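Local coordinates for TnpArep for protein (Escherichia coli, PDB 4ER8) that binds repetitive extragenic palindrome hairpins in DNA and cleaves and recombines the mosaic elements that contain them, at residues R5-K10 with A102-K107; E58-I63 with S75-I80; P120-W125 with A159-I164. One frame throughout, in Å; residues are numbered along the deposited sequence.

The three contacts lie on and around one four-stranded antiparallel sheet. Contact 1 joins the loop before strand 13-19 to the segment leading from strand 99-102 into helix 106-122. Contact 2 packs strand 59-65 against helix 73-87, and along the chain it lies wholly between the two segments of contact 1. Contact 3 follows later and brings the end of helix 106-122 to the C-terminal tail. The centres of contacts 1 and 2, and of contacts 2 and 3, are about 16 Å apart; those of contacts 1 and 3 are about 23 Å apart. Contacts 2 and 3 share the nickel ion and a Glu58-Arg162 salt bridge. All three touch the DNA, so hairpin binding and metal site share one domain.

Contact 1: R5-K10 with A102-K107; sequences RRYYIK and AIRNTK. With nucleotides of chain B.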
# COMPACT_ATOMS: atom_id res chain seq x y z
N ARG A 5 -15.44 -5.53 -10.20
CA ARG A 5 -15.40 -6.92 -9.82
C ARG A 5 -13.97 -7.31 -9.48
O ARG A 5 -13.07 -7.07 -10.28
CB ARG A 5 -15.94 -7.77 -10.95
CG ARG A 5 -15.53 -9.22 -10.85
CD ARG A 5 -15.84 -9.96 -12.15
NE ARG A 5 -15.71 -11.36 -11.85
CZ ARG A 5 -15.55 -12.33 -12.74
NH1 ARG A 5 -15.48 -12.06 -14.05
NH2 ARG A 5 -15.41 -13.58 -12.30
N ARG A 6 -13.75 -7.91 -8.31
CA ARG A 6 -12.40 -8.26 -7.91
C ARG A 6 -11.78 -9.15 -8.97
O ARG A 6 -12.41 -10.04 -9.53
CB ARG A 6 -12.37 -8.89 -6.54
CG ARG A 6 -12.77 -7.94 -5.39
CD ARG A 6 -12.11 -6.56 -5.48
NE ARG A 6 -12.09 -5.84 -4.21
CZ ARG A 6 -11.71 -4.57 -4.04
NH1 ARG A 6 -11.35 -3.83 -5.07
NH2 ARG A 6 -11.69 -4.03 -2.84
N TYR A 7 -10.54 -8.88 -9.30
CA TYR A 7 -9.91 -9.68 -10.31
C TYR A 7 -9.10 -10.75 -9.57
O TYR A 7 -8.02 -10.48 -9.04
CB TYR A 7 -9.11 -8.71 -11.17
CG TYR A 7 -8.36 -9.16 -12.40
CD1 TYR A 7 -7.46 -10.24 -12.35
CD2 TYR A 7 -8.42 -8.39 -13.57
CE1 TYR A 7 -6.68 -10.57 -13.49
CE2 TYR A 7 -7.67 -8.70 -14.69
CZ TYR A 7 -6.79 -9.79 -14.66
OH TYR A 7 -6.02 -10.09 -15.78
N TYR A 8 -9.66 -11.96 -9.50
CA TYR A 8 -9.03 -13.04 -8.72
C TYR A 8 -8.23 -13.97 -9.61
O TYR A 8 -8.75 -14.51 -10.59
CB TYR A 8 -10.06 -13.87 -7.96
CG TYR A 8 -10.72 -13.19 -6.79
CD1 TYR A 8 -12.09 -12.94 -6.78
CD2 TYR A 8 -10.00 -12.80 -5.69
CE1 TYR A 8 -12.70 -12.36 -5.70
CE2 TYR A 8 -10.61 -12.19 -4.59
CZ TYR A 8 -11.95 -11.96 -4.61
OH TYR A 8 -12.57 -11.38 -3.52
N ILE A 9 -6.96 -14.13 -9.29
CA ILE A 9 -6.15 -15.07 -10.05
C ILE A 9 -5.16 -15.65 -9.10
O ILE A 9 -4.50 -14.93 -8.37
CB ILE A 9 -5.49 -14.43 -11.32
CG1 ILE A 9 -4.84 -15.52 -12.20
CG2 ILE A 9 -4.46 -13.40 -10.95
CD1 ILE A 9 -4.56 -15.13 -13.70
N LYS A 10 -5.07 -16.98 -9.09
CA LYS A 10 -4.18 -17.63 -8.13
C LYS A 10 -2.72 -17.35 -8.45
O LYS A 10 -2.34 -17.35 -9.61
CB LYS A 10 -4.46 -19.13 -8.04
CG LYS A 10 -5.84 -19.43 -7.46
CD LYS A 10 -6.17 -20.93 -7.55
CE LYS A 10 -7.52 -21.22 -6.90
NZ LYS A 10 -7.62 -22.68 -6.63
N ALA A 102 -4.73 -5.60 -10.90
CA ALA A 102 -3.92 -6.75 -11.22
C ALA A 102 -2.76 -6.37 -12.15
O ALA A 102 -3.01 -5.83 -13.26
CB ALA A 102 -4.77 -7.76 -11.88
N ILE A 103 -1.53 -6.70 -11.73
CA ILE A 103 -0.36 -6.49 -12.57
C ILE A 103 0.03 -7.70 -13.41
O ILE A 103 0.51 -8.71 -12.90
CB ILE A 103 0.83 -6.09 -11.75
CG1 ILE A 103 0.59 -4.70 -11.19
CG2 ILE A 103 2.09 -6.08 -12.62
CD1 ILE A 103 1.36 -4.43 -10.01
N ARG A 104 -0.13 -7.56 -14.73
CA ARG A 104 0.03 -8.66 -15.67
C ARG A 104 1.41 -8.75 -16.35
O ARG A 104 1.70 -9.77 -16.98
CB ARG A 104 -1.07 -8.57 -16.75
CG ARG A 104 -2.52 -8.80 -16.27
CD ARG A 104 -3.12 -7.64 -15.33
NE ARG A 104 -3.67 -6.42 -15.97
CZ ARG A 104 -2.95 -5.35 -16.38
NH1 ARG A 104 -1.61 -5.30 -16.23
NH2 ARG A 104 -3.59 -4.32 -16.94
N ASN A 105 2.26 -7.71 -16.24
CA ASN A 105 3.59 -7.65 -16.92
C ASN A 105 4.62 -6.79 -16.20
O ASN A 105 4.24 -5.87 -15.45
CB ASN A 105 3.46 -7.10 -18.36
CG ASN A 105 3.07 -5.63 -18.38
OD1 ASN A 105 1.89 -5.29 -18.56
ND2 ASN A 105 4.03 -4.76 -18.20
N THR A 106 5.90 -7.01 -16.51
CA THR A 106 6.99 -6.29 -15.84
C THR A 106 6.96 -4.77 -15.89
O THR A 106 7.24 -4.12 -14.89
CB THR A 106 8.33 -6.74 -16.33
OG1 THR A 106 8.37 -8.16 -16.27
CG2 THR A 106 9.44 -6.19 -15.41
N LYS A 107 6.65 -4.19 -17.04
CA LYS A 107 6.59 -2.74 -17.14
C LYS A 107 5.61 -2.20 -16.14
O LYS A 107 5.99 -1.38 -15.30
CB LYS A 107 6.23 -2.26 -18.56
CG LYS A 107 7.42 -2.35 -19.54
CD LYS A 107 7.23 -1.54 -20.83
CE LYS A 107 7.49 -2.43 -22.07
NZ LYS A 107 8.40 -1.78 -23.10
O5' DG B 1 -10.39 -3.10 -19.03
C5' DG B 1 -11.84 -3.03 -19.07
C4' DG B 1 -12.52 -3.29 -17.73
O4' DG B 1 -11.91 -4.46 -17.05
C3' DG B 1 -12.37 -2.14 -16.74
O3' DG B 1 -13.23 -1.08 -17.05
C2' DG B 1 -12.73 -2.90 -15.46
C1' DG B 1 -12.04 -4.25 -15.66
N9 DG B 1 -10.67 -4.33 -15.22
C8 DG B 1 -9.57 -4.15 -16.04
N7 DG B 1 -8.42 -4.27 -15.37
C5 DG B 1 -8.78 -4.59 -14.06
C6 DG B 1 -7.97 -4.86 -12.94
O6 DG B 1 -6.72 -4.86 -12.92
N1 DG B 1 -8.70 -5.15 -11.76
C2 DG B 1 -10.08 -5.15 -11.76
N2 DG B 1 -10.64 -5.41 -10.58
N3 DG B 1 -10.87 -4.89 -12.83
C4 DG B 1 -10.16 -4.61 -13.94
P DC B 31 -13.34 -7.16 -1.27
OP1 DC B 31 -12.24 -7.65 -2.09
OP2 DC B 31 -13.73 -5.76 -1.23
O5' DC B 31 -14.62 -8.03 -1.66
C5' DC B 31 -14.59 -9.47 -1.87
C4' DC B 31 -15.92 -9.93 -2.45
O4' DC B 31 -16.92 -9.66 -1.43
C3' DC B 31 -16.40 -9.20 -3.73
O3' DC B 31 -16.51 -10.19 -4.65
C2' DC B 31 -17.79 -8.68 -3.41
C1' DC B 31 -18.11 -9.27 -2.05
N1 DC B 31 -18.62 -8.25 -1.15
C2 DC B 31 -19.92 -8.34 -0.69
O2 DC B 31 -20.57 -9.32 -1.09
N3 DC B 31 -20.38 -7.36 0.15
C4 DC B 31 -19.60 -6.32 0.54
N4 DC B 31 -20.05 -5.35 1.39
C5 DC B 31 -18.27 -6.23 0.05
C6 DC B 31 -17.83 -7.19 -0.77
P DG B 32 -16.79 -10.10 -6.22
OP1 DG B 32 -16.31 -11.41 -6.81
OP2 DG B 32 -16.22 -8.82 -6.66
O5' DG B 32 -18.38 -10.05 -6.37
C5' DG B 32 -19.14 -11.12 -5.87
C4' DG B 32 -20.62 -10.77 -5.87
O4' DG B 32 -20.93 -9.67 -5.01
C3' DG B 32 -21.22 -10.37 -7.20
O3' DG B 32 -22.58 -10.95 -7.22
C2' DG B 32 -21.10 -8.83 -7.19
C1' DG B 32 -21.44 -8.57 -5.72
N9 DG B 32 -20.97 -7.34 -5.05
C8 DG B 32 -19.87 -6.53 -5.28
N7 DG B 32 -19.78 -5.50 -4.45
C5 DG B 32 -20.89 -5.63 -3.62
C6 DG B 32 -21.33 -4.82 -2.54
O6 DG B 32 -20.83 -3.78 -2.08
N1 DG B 32 -22.49 -5.32 -1.97
C2 DG B 32 -23.15 -6.44 -2.41
N2 DG B 32 -24.26 -6.75 -1.73
N3 DG B 32 -22.75 -7.23 -3.42
C4 DG B 32 -21.61 -6.75 -3.98
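Ala102 meets Tyr7 with its methyl group. The CB of Ala102 lies over the centre of one face of the Tyr7 ring, 3.7 Å from the ring centroid and 10° off the ring normal. This is a CH-pi contact. The Tyr7 ring is in place for it because CG stands anti to the backbone N (chi1 -177°). The backbone N of Ala102 also donates a hydrogen bond to O6 of DG1 of chain B, 2.9 Å away. The same guanine is held from the other segment, where its N2 donates to Arg5 O at 3.0 Å. Tyr7 approaches the base obliquely, with CD2 3.6 Å from C6 of DG1. Ile103 turns away from residues 5-10, and its backbone pairs with Thr13. Arg104 follows, and its chain bends at chi2 and chi3. Its CG lies 3.8 Å from Tyr7 OH, which sits at the edge of the guanidinium. Asn105 then takes the N-cap position of helix 106-122. Beside this contact, Arg6 binds the DNA backbone: NE donates to OP1 of DC31 of chain B at 2.8 Å, and the guanidinium NH2 donates to OP2 of the same phosphate. The backbone N of Arg6 reaches OP2 of DG32 of chain B in a nearly straight bond of 171°. An alanine in place of Tyr7 would probably leave the Ala102 methyl without the ring face it sits over and cost the DG1 base part of its side-chain contact. Backbone groups thus meet an acceptor, O6, and a donor, N2, on one base. That pattern fits guanine, whereas adenine carries a donor at the position of O6. The contact is therefore consistent with recognition of the base, while Arg6 holds the phosphates whatever their sequence.

Contact 2: E58-I63 with S75-I80; sequences EHMHCI and SRWREI. With NI (nickel (II) ion), chain C; nucleotides of chain B.
The Trp77 indole is met by two sulfur-containing side chains. Cys62 SG lies at the edge of its six-membered ring, near the ring plane, 3.5 Å from CZ2. This is a sulfur-aromatic contact, with the sulfur 77° off the ring normal. Met60 comes from the opposite direction to Trp77 and approaches the ring obliquely, its terminal CE 3.4 Å from CZ3. The Met60 side chain is extended beyond CG, so that its methyl can span the gap between strand and helix. The His59 ring has Glu58 OE1 in its plane at one edge. ND1 donates to that oxygen over 2.7 Å, meeting it on the syn side of the carboxylate. Together with the metal bond this should fix the rotation of the imidazole, with NE2 on the nickel ion, 2.1 Å away. His61 CE1 also lies in the plane of the His59 ring, and His61 NE2 binds the same nickel at 2.0 Å. The Arg78 guanidinium, on another side of the helix, carries O2 of DT11 of chain B over the centre of one face. At its edge NE donates to O2 of DT29 of chain B over a longer 3.3 Å. In a duplex, O2 lies on the minor-groove edge of a base. Along the strand the side chains alternate. Met60 and Cys62 point to helix 73-87, while His61 points to the other side of the sheet, where it packs on Ile116 of helix 106-122. Asn119, His123 and Glu161 complete the metal site. The sequence His59-Met60-His61 is the HUH motif of this nuclease class: two metal-binding histidines flank a hydrophobic residue, which here faces the core on the opposite side of a central strand in a fold related to the RNA recognition motif.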
# COMPACT_ATOMS: atom_id res chain seq x y z
N GLU A 58 -2.28 9.39 6.05
CA GLU A 58 -3.72 9.05 5.93
C GLU A 58 -4.15 8.05 4.85
O GLU A 58 -5.35 7.96 4.59
CB GLU A 58 -4.56 10.32 5.79
CG GLU A 58 -3.97 11.37 4.83
CD GLU A 58 -3.66 10.80 3.47
OE1 GLU A 58 -2.47 10.62 3.14
OE2 GLU A 58 -4.60 10.53 2.72
N HIS A 59 -3.23 7.32 4.23
CA HIS A 59 -3.56 6.29 3.24
C HIS A 59 -2.30 5.55 2.89
O HIS A 59 -1.20 5.97 3.28
CB HIS A 59 -4.20 6.90 1.97
CG HIS A 59 -3.23 7.53 1.01
ND1 HIS A 59 -2.55 8.70 1.28
CD2 HIS A 59 -2.89 7.19 -0.26
CE1 HIS A 59 -1.82 9.04 0.22
NE2 HIS A 59 -2.00 8.13 -0.72
N MET A 60 -2.43 4.46 2.16
CA MET A 60 -1.27 3.70 1.80
C MET A 60 -1.52 3.08 0.46
O MET A 60 -2.68 2.90 0.06
CB MET A 60 -0.94 2.66 2.88
CG MET A 60 -1.92 1.53 3.11
SD MET A 60 -1.72 0.78 4.81
CE MET A 60 -3.07 -0.34 4.82
N HIS A 61 -0.44 2.76 -0.26
CA HIS A 61 -0.49 2.04 -1.50
C HIS A 61 0.46 0.89 -1.37
O HIS A 61 1.52 1.04 -0.75
CB HIS A 61 0.05 2.90 -2.61
CG HIS A 61 -0.66 4.19 -2.77
ND1 HIS A 61 -1.88 4.30 -3.43
CD2 HIS A 61 -0.33 5.45 -2.40
CE1 HIS A 61 -2.27 5.56 -3.43
NE2 HIS A 61 -1.34 6.28 -2.82
N CYS A 62 0.15 -0.25 -1.98
CA CYS A 62 1.14 -1.34 -1.92
C CYS A 62 0.99 -2.39 -3.03
O CYS A 62 0.00 -2.42 -3.75
CB CYS A 62 1.10 -1.97 -0.54
SG CYS A 62 -0.42 -2.84 -0.30
N ILE A 63 2.00 -3.25 -3.17
CA ILE A 63 1.96 -4.39 -4.11
C ILE A 63 2.22 -5.75 -3.43
O ILE A 63 3.22 -5.90 -2.72
CB ILE A 63 2.97 -4.23 -5.22
CG1 ILE A 63 2.71 -2.93 -5.99
CG2 ILE A 63 2.88 -5.39 -6.15
CD1 ILE A 63 3.90 -2.46 -6.88
N SER A 75 -9.61 -11.50 2.21
CA SER A 75 -9.40 -11.86 3.62
C SER A 75 -8.24 -11.10 4.20
O SER A 75 -8.35 -10.48 5.26
CB SER A 75 -9.12 -13.33 3.71
OG SER A 75 -10.21 -14.03 3.15
N ARG A 76 -7.12 -11.13 3.48
CA ARG A 76 -5.92 -10.54 4.00
C ARG A 76 -6.16 -9.08 4.35
O ARG A 76 -5.75 -8.65 5.41
CB ARG A 76 -4.74 -10.76 3.06
CG ARG A 76 -4.36 -12.26 2.90
CD ARG A 76 -3.26 -12.44 1.85
NE ARG A 76 -2.67 -13.77 1.76
CZ ARG A 76 -3.17 -14.82 1.08
NH1 ARG A 76 -4.34 -14.74 0.46
NH2 ARG A 76 -2.49 -15.97 1.02
N TRP A 77 -6.87 -8.33 3.49
CA TRP A 77 -7.08 -6.92 3.77
C TRP A 77 -8.08 -6.81 4.87
O TRP A 77 -8.07 -5.84 5.65
CB TRP A 77 -7.62 -6.18 2.55
CG TRP A 77 -6.56 -5.57 1.70
CD1 TRP A 77 -6.40 -5.76 0.38
CD2 TRP A 77 -5.51 -4.68 2.11
NE1 TRP A 77 -5.31 -5.06 -0.07
CE2 TRP A 77 -4.75 -4.39 0.98
CE3 TRP A 77 -5.14 -4.13 3.34
CZ2 TRP A 77 -3.64 -3.54 1.01
CZ3 TRP A 77 -4.04 -3.27 3.38
CH2 TRP A 77 -3.30 -2.99 2.21
N ARG A 78 -8.99 -7.77 4.95
CA ARG A 78 -10.03 -7.63 5.95
C ARG A 78 -9.41 -7.77 7.33
O ARG A 78 -9.70 -6.97 8.23
CB ARG A 78 -11.15 -8.61 5.76
CG ARG A 78 -12.26 -8.34 6.72
CD ARG A 78 -12.89 -9.58 7.22
NE ARG A 78 -13.76 -10.29 6.28
CZ ARG A 78 -13.60 -11.56 5.93
NH1 ARG A 78 -12.57 -12.28 6.43
NH2 ARG A 78 -14.47 -12.12 5.10
N GLU A 79 -8.51 -8.74 7.47
CA GLU A 79 -7.87 -8.89 8.74
C GLU A 79 -6.99 -7.68 9.04
O GLU A 79 -7.06 -7.12 10.14
CB GLU A 79 -7.12 -10.22 8.84
CG GLU A 79 -8.01 -11.51 8.81
CD GLU A 79 -9.19 -11.52 9.83
OE1 GLU A 79 -9.12 -10.82 10.89
OE2 GLU A 79 -10.19 -12.24 9.55
N ILE A 80 -6.22 -7.20 8.07
CA ILE A 80 -5.30 -6.10 8.38
C ILE A 80 -6.01 -4.89 8.95
O ILE A 80 -5.65 -4.41 10.01
CB ILE A 80 -4.40 -5.69 7.19
CG1 ILE A 80 -3.50 -6.85 6.77
CG2 ILE A 80 -3.53 -4.49 7.53
CD1 ILE A 80 -2.89 -6.64 5.45
NI NI C . -1.18 8.27 -2.64
P DT B 29 -12.93 -2.27 10.52
OP1 DT B 29 -11.45 -2.17 10.52
OP2 DT B 29 -13.79 -1.07 10.57
O5' DT B 29 -13.44 -3.28 9.37
C5' DT B 29 -12.52 -4.33 9.02
C4' DT B 29 -12.91 -5.02 7.72
O4' DT B 29 -14.05 -5.81 8.01
C3' DT B 29 -13.32 -4.11 6.57
O3' DT B 29 -12.47 -4.35 5.44
C2' DT B 29 -14.80 -4.41 6.34
C1' DT B 29 -14.93 -5.80 6.92
N1 DT B 29 -16.28 -6.07 7.49
C2 DT B 29 -16.83 -7.31 7.29
O2 DT B 29 -16.26 -8.17 6.67
N3 DT B 29 -18.07 -7.51 7.82
C4 DT B 29 -18.78 -6.56 8.53
O4 DT B 29 -19.88 -6.76 8.98
C5 DT B 29 -18.16 -5.29 8.70
C7 DT B 29 -18.92 -4.25 9.44
C6 DT B 29 -16.94 -5.09 8.19
P DC B 30 -12.83 -3.83 3.97
OP1 DC B 30 -11.58 -3.39 3.32
OP2 DC B 30 -13.99 -2.90 4.01
O5' DC B 30 -13.37 -5.20 3.31
C5' DC B 30 -12.51 -6.29 3.17
C4' DC B 30 -13.20 -7.50 2.54
O4' DC B 30 -14.23 -7.94 3.43
C3' DC B 30 -13.93 -7.28 1.24
O3' DC B 30 -13.02 -7.59 0.23
C2' DC B 30 -15.04 -8.31 1.27
C1' DC B 30 -15.35 -8.45 2.74
N1 DC B 30 -16.55 -7.70 3.28
C2 DC B 30 -17.80 -8.27 3.29
O2 DC B 30 -17.91 -9.38 2.79
N3 DC B 30 -18.87 -7.58 3.81
C4 DC B 30 -18.70 -6.35 4.31
N4 DC B 30 -19.74 -5.71 4.82
C5 DC B 30 -17.42 -5.74 4.33
C6 DC B 30 -16.39 -6.45 3.82
P DT B 11 -19.26 -18.44 5.59
OP1 DT B 11 -18.87 -19.76 5.02
OP2 DT B 11 -20.05 -18.26 6.85
O5' DT B 11 -17.96 -17.54 5.81
C5' DT B 11 -16.94 -17.54 4.84
C4' DT B 11 -15.87 -16.66 5.41
O4' DT B 11 -16.53 -15.48 5.91
C3' DT B 11 -15.13 -17.26 6.59
O3' DT B 11 -13.77 -17.12 6.27
C2' DT B 11 -15.50 -16.37 7.78
C1' DT B 11 -15.94 -15.08 7.12
N1 DT B 11 -17.02 -14.35 7.86
C2 DT B 11 -16.71 -13.17 8.53
O2 DT B 11 -15.59 -12.70 8.56
N3 DT B 11 -17.74 -12.54 9.18
C4 DT B 11 -19.03 -13.00 9.23
O4 DT B 11 -19.91 -12.39 9.84
C5 DT B 11 -19.32 -14.23 8.51
C7 DT B 11 -20.71 -14.76 8.51
C6 DT B 11 -18.31 -14.86 7.87

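Contact 3: P120-W125 with A159-I164; sequences PVKHGW and AGERII. With NI (nickel (II) ion), chain C; nucleotides of chain B.
Glu161 and His123 meet at the nickel ion. Followed outward, the Glu161 side chain leaves the backbone with its CB pointing toward residues 120-125. CG lies anti to the carbonyl carbon (chi1 -51°), and the chain then bends at chi2, which turns the carboxylate to the metal. CG itself stays 4.0 Å from the nickel. CD lies in the plane of the His123 imidazole, at its edge. Both oxygens bind the metal, OE2 at 2.1 Å and OE1 at 2.3 Å, so the carboxylate is bidentate. OE2 has a further partner in Tyr115 OH, a hydrogen bond that should steady the carboxylate. His123 comes from the opposite direction and binds the nickel through NE2 at 2.0 Å. Its ring plane stands 79° from the carboxylate plane. His123 NE2 and Glu161 OE2 are 3.1 Å apart, but as fellow ligands of the metal, not as a hydrogen-bonded pair. Lys122 passes alongside with its CD; its NZ forms a salt bridge with Asp156 and a hydrogen bond to Thr155 O. After His123 the chain turns at Gly124 in a Schellman motif that closes the helix. The backbone of the second segment faces the DNA. Glu161 O accepts from N1 of DG4 of chain B at 2.6 Å. Gly160 O is gripped twice, by N2 of the same guanine at 2.8 Å and by N6 of DA3 of chain B at 3.0 Å. His59, His61 and Asn119 supply the other three donor atoms, which makes six in all. Glu161 serves two partners: its carboxylate binds the nickel and its carbonyl binds the guanine. With Gly160 O, which also takes the adenine, this is consistent with recognition of both bases close to the metal centre.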
# COMPACT_ATOMS: atom_id res chain seq x y z
N PRO A 120 5.17 9.78 -1.70
CA PRO A 120 5.31 10.80 -0.63
C PRO A 120 5.60 12.16 -1.23
O PRO A 120 5.28 13.20 -0.62
CB PRO A 120 6.49 10.29 0.17
CG PRO A 120 6.36 8.76 0.05
CD PRO A 120 5.86 8.51 -1.38
N VAL A 121 6.17 12.15 -2.43
CA VAL A 121 6.60 13.39 -3.08
C VAL A 121 5.41 13.95 -3.81
O VAL A 121 5.09 15.11 -3.65
CB VAL A 121 7.81 13.18 -4.03
CG1 VAL A 121 8.02 14.34 -5.01
CG2 VAL A 121 9.04 12.96 -3.22
N LYS A 122 4.73 13.14 -4.61
CA LYS A 122 3.46 13.58 -5.22
C LYS A 122 2.51 14.21 -4.19
O LYS A 122 1.81 15.14 -4.50
CB LYS A 122 2.76 12.40 -5.93
CG LYS A 122 1.37 12.70 -6.48
CD LYS A 122 0.62 11.41 -6.87
CE LYS A 122 -0.66 11.71 -7.66
NZ LYS A 122 -0.46 12.34 -9.02
N HIS A 123 2.51 13.73 -2.96
CA HIS A 123 1.53 14.20 -2.02
C HIS A 123 1.99 15.45 -1.25
O HIS A 123 1.22 16.05 -0.47
CB HIS A 123 1.11 13.09 -1.06
CG HIS A 123 0.21 12.06 -1.68
ND1 HIS A 123 -1.04 12.36 -2.18
CD2 HIS A 123 0.35 10.72 -1.83
CE1 HIS A 123 -1.62 11.26 -2.61
NE2 HIS A 123 -0.80 10.24 -2.42
N GLY A 124 3.25 15.84 -1.49
CA GLY A 124 3.80 17.09 -0.96
C GLY A 124 4.46 16.94 0.39
O GLY A 124 4.88 17.93 0.99
N TRP A 125 4.56 15.72 0.89
CA TRP A 125 5.23 15.50 2.17
C TRP A 125 6.72 15.78 2.11
O TRP A 125 7.26 16.36 3.04
CB TRP A 125 4.97 14.08 2.70
CG TRP A 125 3.51 13.82 2.92
CD1 TRP A 125 2.69 13.01 2.17
CD2 TRP A 125 2.67 14.40 3.94
NE1 TRP A 125 1.42 13.03 2.68
CE2 TRP A 125 1.37 13.87 3.76
CE3 TRP A 125 2.89 15.30 5.00
CZ2 TRP A 125 0.28 14.23 4.58
CZ3 TRP A 125 1.80 15.66 5.84
CH2 TRP A 125 0.51 15.12 5.61
N ALA A 159 -5.50 5.39 -9.71
CA ALA A 159 -4.72 4.55 -8.81
C ALA A 159 -5.38 4.43 -7.42
O ALA A 159 -4.73 4.11 -6.43
CB ALA A 159 -3.35 5.15 -8.66
N GLY A 160 -6.67 4.74 -7.34
CA GLY A 160 -7.39 4.67 -6.10
C GLY A 160 -7.24 5.84 -5.16
O GLY A 160 -7.88 5.85 -4.10
N GLU A 161 -6.42 6.84 -5.50
CA GLU A 161 -6.31 8.04 -4.63
C GLU A 161 -7.67 8.71 -4.33
O GLU A 161 -8.60 8.71 -5.16
CB GLU A 161 -5.34 9.09 -5.18
CG GLU A 161 -3.92 8.58 -5.55
CD GLU A 161 -2.96 8.49 -4.39
OE1 GLU A 161 -3.37 8.54 -3.21
OE2 GLU A 161 -1.74 8.34 -4.66
N ARG A 162 -7.77 9.28 -3.12
CA ARG A 162 -8.91 10.10 -2.74
C ARG A 162 -9.06 11.29 -3.70
O ARG A 162 -8.06 11.81 -4.21
CB ARG A 162 -8.83 10.53 -1.28
CG ARG A 162 -8.01 11.73 -1.01
CD ARG A 162 -7.44 11.69 0.43
NE ARG A 162 -8.48 11.43 1.41
CZ ARG A 162 -8.29 10.80 2.55
NH1 ARG A 162 -7.10 10.35 2.90
NH2 ARG A 162 -9.33 10.62 3.36
N ILE A 163 -10.31 11.64 -3.98
CA ILE A 163 -10.66 12.81 -4.80
C ILE A 163 -10.00 14.06 -4.22
O ILE A 163 -10.10 14.31 -3.01
CB ILE A 163 -12.22 13.00 -4.89
CG1 ILE A 163 -12.92 12.66 -3.56
CG2 ILE A 163 -12.83 12.04 -5.92
CD1 ILE A 163 -12.45 13.47 -2.23
N ILE A 164 -9.29 14.82 -5.06
CA ILE A 164 -8.68 16.09 -4.62
C ILE A 164 -9.71 17.21 -4.74
O ILE A 164 -10.03 17.67 -5.84
CB ILE A 164 -7.29 16.48 -5.31
CG1 ILE A 164 -7.34 16.39 -6.86
CG2 ILE A 164 -6.12 15.63 -4.75
CD1 ILE A 164 -6.34 17.33 -7.59
NI NI C . -1.18 8.27 -2.64
P DG B 4 -18.36 4.37 -5.69
OP1 DG B 4 -19.45 3.43 -5.37
OP2 DG B 4 -18.50 5.47 -6.67
O5' DG B 4 -17.98 5.02 -4.29
C5' DG B 4 -17.64 4.23 -3.17
C4' DG B 4 -16.89 5.12 -2.20
O4' DG B 4 -15.71 5.59 -2.90
C3' DG B 4 -17.61 6.39 -1.73
O3' DG B 4 -17.13 6.71 -0.46
C2' DG B 4 -17.11 7.46 -2.71
C1' DG B 4 -15.65 7.03 -2.83
N9 DG B 4 -14.92 7.51 -4.02
C8 DG B 4 -15.44 7.99 -5.20
N7 DG B 4 -14.55 8.31 -6.09
C5 DG B 4 -13.35 8.02 -5.47
C6 DG B 4 -12.00 8.14 -5.95
O6 DG B 4 -11.63 8.57 -7.07
N1 DG B 4 -11.03 7.71 -5.02
C2 DG B 4 -11.34 7.21 -3.80
N2 DG B 4 -10.30 6.88 -3.03
N3 DG B 4 -12.59 7.09 -3.33
C4 DG B 4 -13.55 7.51 -4.21
P DA B 3 -16.33 1.58 -10.19
OP1 DA B 3 -17.11 0.83 -9.20
OP2 DA B 3 -17.11 2.04 -11.34
O5' DA B 3 -15.44 2.80 -9.69
C5' DA B 3 -14.51 2.68 -8.64
C4' DA B 3 -15.27 2.66 -7.30
O4' DA B 3 -14.34 2.46 -6.21
C3' DA B 3 -16.08 3.87 -6.93
O3' DA B 3 -17.09 3.42 -6.12
C2' DA B 3 -15.08 4.68 -6.12
C1' DA B 3 -14.37 3.57 -5.35
N9 DA B 3 -12.96 3.72 -4.97
C8 DA B 3 -11.95 4.34 -5.65
N7 DA B 3 -10.79 4.26 -5.04
C5 DA B 3 -11.06 3.55 -3.87
C6 DA B 3 -10.25 3.14 -2.79
N6 DA B 3 -8.91 3.38 -2.66
N1 DA B 3 -10.87 2.42 -1.83
C2 DA B 3 -12.17 2.17 -1.95
N3 DA B 3 -13.02 2.53 -2.90
C4 DA B 3 -12.39 3.21 -3.84